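Local coordinates for putative uncharacterized protein (Pseudomonas putida, PDB 4J25) that probably hydroxylates peptidyl proline as an iron-dependent prolyl 4-hydroxylase, and holds manganese and the inhibitor N-oxalylglycine in its jellyroll core, at residues Ser26-Ala40 and Ala110-Leu123. Numbering follows the deposited sequence.
Sequences SPEHPMLAAVVDDLA and AAMDQLRLAINQGL
A111 CB faces both P27 and H29: P27 CG lies 4.2 Å from it, and the imidazole approaches obliquely with ND1, which also makes a weak hydrogen bond to P27 O (3.3 Å). An alanine in place of H29 would probably leave P27 O without this donor and open a gap beside A111 CB. Q114 CB, next along helix 110-123, takes L32 CD1 against it (3.6 Å), and the same methyl lies close to the backbone N of L115, while the L115 side chain crosses that of V35 at about a right angle, with CD1 against CG1. V36 is a knob in the hole formed by A118, I119, G122 and L123; with CG1 anti to its backbone N (chi1 180°), that methyl reaches G122 CA (4.1 Å), where a CB would clash, and CG2 meets A118 CB (3.9 Å). I119 CD1 touches L39 CD1, and L123 CD2 ends the row 3.6 Å from A40 CB. The helix segments 32-40 and 110-123 cross at -48°, their axes 9.4 Å apart at closest approach; V35 and L39 also touch V197 of strand 195-199, and L115 touches F221 of strand 214-222, so both helices lie against the larger sheet of the jellyroll.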
loop_
_atom_site.group_PDB
_atom_site.type_symbol
_atom_site.label_atom_id
_atom_site.label_comp_id
_atom_site.label_asym_id
_atom_site.label_seq_id
_atom_site.Cartn_x
_atom_site.Cartn_y
_atom_site.Cartn_z
ATOM N N SER A 26 15.591 -1.931 -10.456
ATOM C CA SER A 26 15.011 -2.200 -9.145
ATOM C C SER A 26 15.405 -1.080 -8.191
ATOM O O SER A 26 16.574 -0.915 -7.865
ATOM C CB SER A 26 15.509 -3.545 -8.617
ATOM O OG SER A 26 15.364 -4.544 -9.615
ATOM N N PRO A 27 14.424 -0.294 -7.742
ATOM C CA PRO A 27 14.734 0.909 -6.960
ATOM C C PRO A 27 15.270 0.589 -5.567
ATOM O O PRO A 27 15.023 -0.499 -5.037
ATOM C CB PRO A 27 13.379 1.613 -6.865
ATOM C CG PRO A 27 12.368 0.486 -6.933
ATOM C CD PRO A 27 12.973 -0.521 -7.870
ATOM N N GLU A 28 15.977 1.539 -4.970
ATOM C CA GLU A 28 16.502 1.353 -3.629
ATOM C C GLU A 28 15.369 1.360 -2.624
ATOM O O GLU A 28 14.444 2.168 -2.733
ATOM C CB GLU A 28 17.494 2.460 -3.277
ATOM C CG GLU A 28 18.710 2.467 -4.156
ATOM C CD GLU A 28 19.487 1.177 -4.040
ATOM O OE1 GLU A 28 19.930 0.871 -2.915
ATOM O OE2 GLU A 28 19.633 0.464 -5.058
ATOM N N HIS A 29 15.444 0.461 -1.648
ATOM C CA HIS A 29 14.442 0.391 -0.589
ATOM C C HIS A 29 15.084 -0.176 0.680
ATOM O O HIS A 29 16.095 -0.863 0.602
ATOM C CB HIS A 29 13.242 -0.468 -1.031
ATOM C CG HIS A 29 13.589 -1.899 -1.287
ATOM N ND1 HIS A 29 13.863 -2.384 -2.547
ATOM C CD2 HIS A 29 13.709 -2.952 -0.446
ATOM C CE1 HIS A 29 14.142 -3.672 -2.468
ATOM N NE2 HIS A 29 14.054 -4.042 -1.204
ATOM N N PRO A 30 14.505 0.115 1.854
ATOM C CA PRO A 30 15.081 -0.457 3.075
ATOM C C PRO A 30 14.878 -1.976 3.118
ATOM O O PRO A 30 14.131 -2.499 2.304
ATOM C CB PRO A 30 14.309 0.246 4.195
ATOM C CG PRO A 30 13.021 0.624 3.597
ATOM C CD PRO A 30 13.290 0.897 2.128
ATOM N N MET A 31 15.545 -2.671 4.029
ATOM C CA MET A 31 15.538 -4.132 4.029
ATOM C C MET A 31 14.125 -4.682 4.271
ATOM O O MET A 31 13.411 -4.229 5.149
ATOM C CB MET A 31 16.528 -4.661 5.064
ATOM N N LEU A 32 13.723 -5.654 3.464
ATOM C CA LEU A 32 12.355 -6.159 3.505
ATOM C C LEU A 32 12.137 -7.098 4.695
ATOM O O LEU A 32 11.000 -7.330 5.118
ATOM C CB LEU A 32 12.020 -6.871 2.197
ATOM C CG LEU A 32 12.208 -6.028 0.937
ATOM C CD1 LEU A 32 11.864 -6.843 -0.279
ATOM C CD2 LEU A 32 11.364 -4.766 0.979
ATOM N N ALA A 33 13.226 -7.626 5.241
ATOM C CA ALA A 33 13.144 -8.524 6.392
ATOM C C ALA A 33 12.385 -7.891 7.552
ATOM O O ALA A 33 11.700 -8.587 8.294
ATOM C CB ALA A 33 14.526 -8.933 6.835
ATOM N N ALA A 34 12.512 -6.575 7.712
ATOM C CA ALA A 34 11.828 -5.855 8.785
ATOM C C ALA A 34 10.310 -5.793 8.568
ATOM O O ALA A 34 9.536 -5.909 9.517
ATOM C CB ALA A 34 12.399 -4.457 8.912
ATOM N N VAL A 35 9.890 -5.590 7.318
ATOM C CA VAL A 35 8.473 -5.616 6.964
ATOM C C VAL A 35 7.880 -7.005 7.286
ATOM O O VAL A 35 6.806 -7.113 7.868
ATOM C CB VAL A 35 8.248 -5.280 5.464
ATOM C CG1 VAL A 35 6.768 -5.312 5.111
ATOM C CG2 VAL A 35 8.828 -3.914 5.135
ATOM N N VAL A 36 8.597 -8.060 6.914
ATOM C CA VAL A 36 8.116 -9.413 7.145
ATOM C C VAL A 36 8.047 -9.743 8.646
ATOM O O VAL A 36 7.054 -10.302 9.108
ATOM C CB VAL A 36 8.976 -10.464 6.427
ATOM C CG1 VAL A 36 8.429 -11.867 6.706
ATOM C CG2 VAL A 36 8.988 -10.211 4.930
ATOM N N ASP A 37 9.087 -9.399 9.405
ATOM C CA ASP A 37 9.053 -9.622 10.857
ATOM C C ASP A 37 7.869 -8.874 11.487
ATOM O O ASP A 37 7.130 -9.450 12.293
ATOM C CB ASP A 37 10.379 -9.213 11.496
ATOM C CG ASP A 37 10.339 -9.234 13.008
ATOM O OD1 ASP A 37 9.430 -9.861 13.586
ATOM O OD2 ASP A 37 11.232 -8.622 13.632
ATOM N N ASP A 38 7.660 -7.611 11.095
ATOM C CA ASP A 38 6.524 -6.827 11.595
ATOM C C ASP A 38 5.181 -7.491 11.268
ATOM O O ASP A 38 4.294 -7.547 12.112
ATOM C CB ASP A 38 6.505 -5.409 11.017
ATOM C CG ASP A 38 7.653 -4.530 11.523
ATOM O OD1 ASP A 38 8.271 -4.867 12.560
ATOM O OD2 ASP A 38 7.914 -3.478 10.882
ATOM N N LEU A 39 5.006 -7.957 10.034
ATOM C CA LEU A 39 3.764 -8.637 9.668
ATOM C C LEU A 39 3.521 -9.858 10.552
ATOM O O LEU A 39 2.396 -10.107 10.968
ATOM C CB LEU A 39 3.770 -9.076 8.208
ATOM C CG LEU A 39 3.559 -7.977 7.178
ATOM C CD1 LEU A 39 3.734 -8.586 5.816
ATOM C CD2 LEU A 39 2.175 -7.356 7.336
ATOM N N ALA A 40 4.579 -10.605 10.838
ATOM C CA ALA A 40 4.473 -11.824 11.650
ATOM C C ALA A 40 4.139 -11.508 13.106
ATOM O O ALA A 40 3.347 -12.204 13.739
ATOM C CB ALA A 40 5.765 -12.611 11.587
ATOM N N ALA A 110 8.643 -4.006 -9.285
ATOM C CA ALA A 110 9.830 -4.814 -9.049
ATOM C C ALA A 110 10.108 -4.903 -7.553
ATOM O O ALA A 110 10.413 -5.980 -7.042
ATOM C CB ALA A 110 11.033 -4.270 -9.817
ATOM N N ALA A 111 9.944 -3.793 -6.834
ATOM C CA ALA A 111 10.167 -3.796 -5.388
ATOM C C ALA A 111 9.103 -4.628 -4.661
ATOM O O ALA A 111 9.410 -5.354 -3.702
ATOM C CB ALA A 111 10.178 -2.372 -4.843
ATOM N N MET A 112 7.856 -4.502 -5.096
ATOM C CA MET A 112 6.777 -5.230 -4.460
ATOM C C MET A 112 6.885 -6.717 -4.790
ATOM O O MET A 112 6.465 -7.552 -3.997
ATOM C CB MET A 112 5.422 -4.667 -4.884
ATOM C CG MET A 112 5.190 -3.237 -4.404
ATOM S SD MET A 112 5.181 -3.131 -2.599
ATOM C CE MET A 112 6.773 -2.588 -2.183
ATOM N N ASP A 113 7.455 -7.054 -5.946
ATOM C CA ASP A 113 7.680 -8.459 -6.241
ATOM C C ASP A 113 8.717 -9.019 -5.285
ATOM O O ASP A 113 8.598 -10.152 -4.838
ATOM C CB ASP A 113 8.079 -8.720 -7.687
ATOM C CG ASP A 113 8.114 -10.203 -8.010
ATOM O OD1 ASP A 113 7.041 -10.831 -8.052
ATOM O OD2 ASP A 113 9.206 -10.762 -8.206
ATOM N N GLN A 114 9.724 -8.228 -4.947
ATOM C CA GLN A 114 10.692 -8.656 -3.949
ATOM C C GLN A 114 10.025 -8.864 -2.590
ATOM O O GLN A 114 10.343 -9.808 -1.886
ATOM C CB GLN A 114 11.791 -7.623 -3.785
ATOM C CG GLN A 114 12.884 -7.665 -4.815
ATOM C CD GLN A 114 13.954 -6.648 -4.492
ATOM O OE1 GLN A 114 13.684 -5.460 -4.485
ATOM N NE2 GLN A 114 15.159 -7.110 -4.188
ATOM N N LEU A 115 9.152 -7.939 -2.213
ATOM C CA LEU A 115 8.375 -8.066 -0.988
ATOM C C LEU A 115 7.481 -9.325 -0.992
ATOM O O LEU A 115 7.388 -9.998 0.015
ATOM C CB LEU A 115 7.537 -6.798 -0.754
ATOM C CG LEU A 115 6.689 -6.776 0.523
ATOM C CD1 LEU A 115 7.537 -7.089 1.738
ATOM C CD2 LEU A 115 6.001 -5.429 0.683
ATOM N N ARG A 116 6.843 -9.632 -2.118
ATOM C CA ARG A 116 6.102 -10.887 -2.287
ATOM C C ARG A 116 6.920 -12.133 -1.948
ATOM O O ARG A 116 6.476 -12.992 -1.163
ATOM C CB ARG A 116 5.558 -11.021 -3.709
ATOM C CG ARG A 116 4.583 -12.207 -3.857
ATOM C CD ARG A 116 3.920 -12.226 -5.219
ATOM N NE ARG A 116 4.910 -12.323 -6.281
ATOM C CZ ARG A 116 5.493 -13.451 -6.681
ATOM N NH1 ARG A 116 5.187 -14.613 -6.125
ATOM N NH2 ARG A 116 6.399 -13.411 -7.654
ATOM N N LEU A 117 8.115 -12.218 -2.517
ATOM C CA LEU A 117 8.981 -13.377 -2.308
ATOM C C LEU A 117 9.471 -13.423 -0.869
ATOM O O LEU A 117 9.647 -14.499 -0.308
ATOM C CB LEU A 117 10.179 -13.364 -3.261
ATOM C CG LEU A 117 9.899 -13.413 -4.774
ATOM C CD1 LEU A 117 11.217 -13.353 -5.584
ATOM C CD2 LEU A 117 9.111 -14.647 -5.167
ATOM N N ALA A 118 9.667 -12.254 -0.265
ATOM C CA ALA A 118 10.133 -12.201 1.109
ATOM C C ALA A 118 9.013 -12.657 2.045
ATOM O O ALA A 118 9.251 -13.394 2.996
ATOM C CB ALA A 118 10.620 -10.777 1.455
ATOM N N ILE A 119 7.790 -12.232 1.764
ATOM C CA ILE A 119 6.628 -12.643 2.543
ATOM C C ILE A 119 6.411 -14.153 2.442
ATOM O O ILE A 119 6.189 -14.830 3.456
ATOM C CB ILE A 119 5.376 -11.893 2.123
ATOM C CG1 ILE A 119 5.495 -10.426 2.540
ATOM C CG2 ILE A 119 4.156 -12.537 2.775
ATOM C CD1 ILE A 119 4.381 -9.552 2.065
ATOM N N ASN A 120 6.527 -14.698 1.235
ATOM C CA ASN A 120 6.336 -16.128 1.054
ATOM C C ASN A 120 7.361 -16.880 1.827
ATOM O O ASN A 120 7.063 -17.905 2.418
ATOM C CB ASN A 120 6.427 -16.552 -0.415
ATOM C CG ASN A 120 5.176 -16.240 -1.177
ATOM O OD1 ASN A 120 4.142 -15.910 -0.588
ATOM N ND2 ASN A 120 5.253 -16.330 -2.499
ATOM N N GLN A 121 8.584 -16.376 1.796
ATOM C CA GLN A 121 9.683 -17.043 2.440
ATOM C C GLN A 121 9.474 -17.098 3.969
ATOM O O GLN A 121 9.636 -18.157 4.587
ATOM C CB GLN A 121 10.967 -16.322 2.067
ATOM C CG GLN A 121 12.229 -16.956 2.521
ATOM C CD GLN A 121 13.442 -16.263 1.901
ATOM O OE1 GLN A 121 13.369 -15.723 0.790
ATOM N NE2 GLN A 121 14.556 -16.269 2.619
ATOM N N GLY A 122 9.079 -15.969 4.560
ATOM C CA GLY A 122 8.996 -15.854 6.003
ATOM C C GLY A 122 7.689 -16.329 6.612
ATOM O O GLY A 122 7.695 -16.829 7.743
ATOM N N LEU A 123 6.585 -16.172 5.879
ATOM C CA LEU A 123 5.236 -16.460 6.371
ATOM C C LEU A 123 4.483 -17.544 5.584
ATOM O O LEU A 123 3.350 -17.869 5.939
ATOM C CB LEU A 123 4.378 -15.209 6.320
ATOM C CG LEU A 123 4.942 -13.937 6.964
ATOM C CD1 LEU A 123 3.926 -12.849 6.841
ATOM C CD2 LEU A 123 5.300 -14.174 8.399
#